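Local coordinates for protein rRNA N-glycosidase (Bougainvillea spectabilis, PDB 3CTK) that belongs to the ribosome-inactivating proteins, a family of mixed alpha and beta fold found in many plants, at residues V123-L128 / N193-W198. Residues are numbered along the deposited sequence; the frame is centred on the assembly and turned at random.
Sequences VDRKDL and NLENNW
Arg125 reaches from the loop 123-128 to helix 189-196 and there meets Glu195 and Asn196, a compact example of how one guanidinium can join two parts of a fold whose backbones stay well apart: the nearest CA atoms, those of Arg125 and Glu195, are 10.6 Å from each other. The long side chain bridges this gap, bending about CG-CD (chi3 -76°) to present the edge of the guanidinium that carries NH1 and NH2 to the two acceptors. NH1 of Arg125 forms a salt bridge with OE1 of Glu195 at 2.9 Å, approaching that oxygen nearly along its C-O axis, and the carboxylate and guanidinium planes are nearly coplanar, 19° apart. The second partner is held differently. Both NH1 and NH2 of Arg125 donate to OD1 of Asn196, each at 3.0 Å, an end-on fork closing on a single oxygen. NH2 arrives in the carbonyl plane on a lone pair, whereas NH1 is tilted from that plane, and the amide stands at 69° to the guanidinium. With three bonds near its plane, the flat group has its rotation largely fixed, and the positive charge would probably stabilise the carboxylate of the buried Glu195. Through these bonds Arg125 ties the loop between helices 114-121 and 132-142 to helix 189-196. Around it pack helix 114-121, whose Tyr114 makes a cation-pi contact with Arg125 and touches Glu195, and helix 149-168, whose Gln161 touches the same arginine.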
ATOM      1  N   VAL A 123     -10.442   3.133  14.919  1.00  7.54           N
ATOM      2  CA  VAL A 123     -11.410   2.507  14.028  1.00  7.72           C
ATOM      3  C   VAL A 123     -10.711   1.366  13.296  1.00  8.32           C
ATOM      4  O   VAL A 123      -9.594   1.524  12.804  1.00  6.20           O
ATOM      5  CB  VAL A 123     -11.976   3.514  12.992  1.00  8.15           C
ATOM      6  CG1 VAL A 123     -10.860   4.048  12.114  1.00  9.66           C
ATOM      7  CG2 VAL A 123     -13.054   2.838  12.142  1.00  8.79           C
ATOM      8  N   ASP A 124     -11.366   0.212  13.234  1.00  9.26           N
ATOM      9  CA  ASP A 124     -10.775  -0.940  12.569  1.00 11.82           C
ATOM     10  C   ASP A 124     -10.973  -0.908  11.053  1.00  9.61           C
ATOM     11  O   ASP A 124     -11.894  -0.260  10.550  1.00  9.04           O
ATOM     12  CB  ASP A 124     -11.360  -2.229  13.146  1.00 16.10           C
ATOM     13  CG  ASP A 124     -10.284  -3.198  13.592  1.00 23.44           C
ATOM     14  OD1 ASP A 124      -9.486  -3.640  12.734  1.00 26.61           O
ATOM     15  OD2 ASP A 124     -10.229  -3.507  14.800  1.00 26.54           O
ATOM     16  N   ARG A 125     -10.104  -1.616  10.331  1.00  6.51           N
ATOM     17  CA  ARG A 125     -10.169  -1.664   8.871  1.00  6.76           C
ATOM     18  C   ARG A 125     -11.548  -2.009   8.314  1.00  7.68           C
ATOM     19  O   ARG A 125     -11.994  -1.413   7.333  1.00  7.14           O
ATOM     20  CB  ARG A 125      -9.155  -2.674   8.326  1.00  7.69           C
ATOM     21  CG  ARG A 125      -7.709  -2.210   8.328  1.00  7.39           C
ATOM     22  CD  ARG A 125      -6.799  -3.321   7.811  1.00 10.18           C
ATOM     23  NE  ARG A 125      -6.600  -4.368   8.809  1.00 10.63           N
ATOM     24  CZ  ARG A 125      -6.096  -5.571   8.552  1.00 12.67           C
ATOM     25  NH1 ARG A 125      -5.738  -5.901   7.316  1.00 10.05           N
ATOM     26  NH2 ARG A 125      -5.932  -6.441   9.539  1.00 13.42           N
ATOM     27  N   LYS A 126     -12.222  -2.970   8.934  1.00  9.19           N
ATOM     28  CA  LYS A 126     -13.535  -3.388   8.455  1.00 10.01           C
ATOM     29  C   LYS A 126     -14.598  -2.294   8.534  1.00 10.21           C
ATOM     30  O   LYS A 126     -15.604  -2.361   7.826  1.00  9.70           O
ATOM     31  CB  LYS A 126     -14.014  -4.620   9.226  1.00 12.81           C
ATOM     32  CG  LYS A 126     -14.403  -4.342  10.668  1.00 15.46           C
ATOM     33  CD  LYS A 126     -14.915  -5.601  11.348  1.00 21.39           C
ATOM     34  CE  LYS A 126     -15.383  -5.307  12.763  1.00 23.69           C
ATOM     35  NZ  LYS A 126     -14.282  -4.785  13.617  1.00 27.36           N
ATOM     36  N   ASP A 127     -14.374  -1.291   9.383  1.00  9.48           N
ATOM     37  CA  ASP A 127     -15.334  -0.198   9.549  1.00 10.13           C
ATOM     38  C   ASP A 127     -14.939   1.121   8.892  1.00 10.87           C
ATOM     39  O   ASP A 127     -15.712   2.080   8.915  1.00 10.64           O
ATOM     40  CB  ASP A 127     -15.588   0.062  11.040  1.00 11.44           C
ATOM     41  CG  ASP A 127     -16.081  -1.165  11.769  1.00 14.08           C
ATOM     42  OD1 ASP A 127     -16.997  -1.829  11.244  1.00 16.38           O
ATOM     43  OD2 ASP A 127     -15.563  -1.463  12.867  1.00 14.38           O
ATOM     44  N   LEU A 128     -13.745   1.178   8.310  1.00  9.20           N
ATOM     45  CA  LEU A 128     -13.280   2.406   7.671  1.00  9.38           C
ATOM     46  C   LEU A 128     -13.524   2.398   6.165  1.00 10.21           C
ATOM     47  O   LEU A 128     -12.993   1.552   5.444  1.00  8.84           O
ATOM     48  CB  LEU A 128     -11.787   2.611   7.952  1.00  8.85           C
ATOM     49  CG  LEU A 128     -11.185   3.932   7.470  1.00 10.77           C
ATOM     50  CD1 LEU A 128     -11.866   5.094   8.182  1.00 12.29           C
ATOM     51  CD2 LEU A 128      -9.687   3.949   7.753  1.00 12.16           C
ATOM     52  N   ASN A 193      -8.219 -10.475   4.358  1.00  5.43           N
ATOM     53  CA  ASN A 193      -7.442 -11.707   4.466  1.00  6.39           C
ATOM     54  C   ASN A 193      -6.171 -11.645   3.618  1.00  5.61           C
ATOM     55  O   ASN A 193      -5.094 -12.042   4.070  1.00  6.76           O
ATOM     56  CB  ASN A 193      -8.290 -12.908   4.040  1.00  6.27           C
ATOM     57  CG  ASN A 193      -7.582 -14.225   4.267  1.00  8.34           C
ATOM     58  OD1 ASN A 193      -7.281 -14.593   5.404  1.00 11.78           O
ATOM     59  ND2 ASN A 193      -7.307 -14.943   3.188  1.00  6.89           N
ATOM     60  N   LEU A 194      -6.295 -11.153   2.389  1.00  5.42           N
ATOM     61  CA  LEU A 194      -5.137 -11.039   1.506  1.00  5.05           C
ATOM     62  C   LEU A 194      -4.117 -10.078   2.110  1.00  4.61           C
ATOM     63  O   LEU A 194      -2.913 -10.346   2.092  1.00  4.63           O
ATOM     64  CB  LEU A 194      -5.574 -10.558   0.113  1.00  6.16           C
ATOM     65  CG  LEU A 194      -6.389 -11.567  -0.716  1.00  6.07           C
ATOM     66  CD1 LEU A 194      -6.895 -10.916  -1.985  1.00  5.40           C
ATOM     67  CD2 LEU A 194      -5.525 -12.772  -1.055  1.00  8.66           C
ATOM     68  N   GLU A 195      -4.599  -8.964   2.654  1.00  4.62           N
ATOM     69  CA  GLU A 195      -3.717  -7.981   3.277  1.00  4.96           C
ATOM     70  C   GLU A 195      -2.906  -8.621   4.406  1.00  6.01           C
ATOM     71  O   GLU A 195      -1.725  -8.317   4.584  1.00  5.64           O
ATOM     72  CB  GLU A 195      -4.532  -6.809   3.843  1.00  5.26           C
ATOM     73  CG  GLU A 195      -5.189  -5.924   2.791  1.00  4.51           C
ATOM     74  CD  GLU A 195      -6.010  -4.798   3.405  1.00  8.14           C
ATOM     75  OE1 GLU A 195      -6.050  -4.704   4.653  1.00  9.18           O
ATOM     76  OE2 GLU A 195      -6.617  -4.010   2.641  1.00  7.95           O
ATOM     77  N   ASN A 196      -3.542  -9.510   5.161  1.00  6.14           N
ATOM     78  CA  ASN A 196      -2.873 -10.172   6.275  1.00  6.90           C
ATOM     79  C   ASN A 196      -1.946 -11.311   5.868  1.00  8.43           C
ATOM     80  O   ASN A 196      -1.181 -11.800   6.702  1.00 10.35           O
ATOM     81  CB  ASN A 196      -3.895 -10.742   7.269  1.00  8.09           C
ATOM     82  CG  ASN A 196      -4.808  -9.683   7.860  1.00 10.19           C
ATOM     83  OD1 ASN A 196      -4.418  -8.530   8.038  1.00  8.23           O
ATOM     84  ND2 ASN A 196      -6.034 -10.084   8.188  1.00 13.07           N
ATOM     85  N   ASN A 197      -2.000 -11.734   4.607  1.00  6.93           N
ATOM     86  CA  ASN A 197      -1.180 -12.863   4.169  1.00  8.31           C
ATOM     87  C   ASN A 197      -0.279 -12.687   2.951  1.00  7.25           C
ATOM     88  O   ASN A 197       0.121 -13.677   2.337  1.00  8.27           O
ATOM     89  CB  ASN A 197      -2.073 -14.083   3.920  1.00  9.40           C
ATOM     90  CG  ASN A 197      -2.711 -14.608   5.186  1.00 12.11           C
ATOM     91  OD1 ASN A 197      -3.844 -14.256   5.522  1.00 15.41           O
ATOM     92  ND2 ASN A 197      -1.983 -15.448   5.904  1.00 12.33           N
ATOM     93  N   TRP A 198       0.066 -11.455   2.602  1.00  5.42           N
ATOM     94  CA  TRP A 198       0.917 -11.242   1.433  1.00  6.44           C
ATOM     95  C   TRP A 198       2.224 -12.028   1.497  1.00  6.66           C
ATOM     96  O   TRP A 198       2.604 -12.694   0.530  1.00  6.34           O
ATOM     97  CB  TRP A 198       1.227  -9.757   1.269  1.00  5.48           C
ATOM     98  CG  TRP A 198       2.034  -9.446   0.049  1.00  3.44           C
ATOM     99  CD1 TRP A 198       1.694  -9.708  -1.248  1.00  3.83           C
ATOM    100  CD2 TRP A 198       3.290  -8.763   0.005  1.00  4.30           C
ATOM    101  NE1 TRP A 198       2.657  -9.224  -2.099  1.00  4.64           N
ATOM    102  CE2 TRP A 198       3.651  -8.638  -1.355  1.00  5.04           C
ATOM    103  CE3 TRP A 198       4.148  -8.239   0.984  1.00  4.83           C
ATOM    104  CZ2 TRP A 198       4.832  -8.008  -1.765  1.00  4.29           C
ATOM    105  CZ3 TRP A 198       5.322  -7.613   0.578  1.00  1.87           C
ATOM    106  CH2 TRP A 198       5.652  -7.504  -0.787  1.00  4.69           C
TER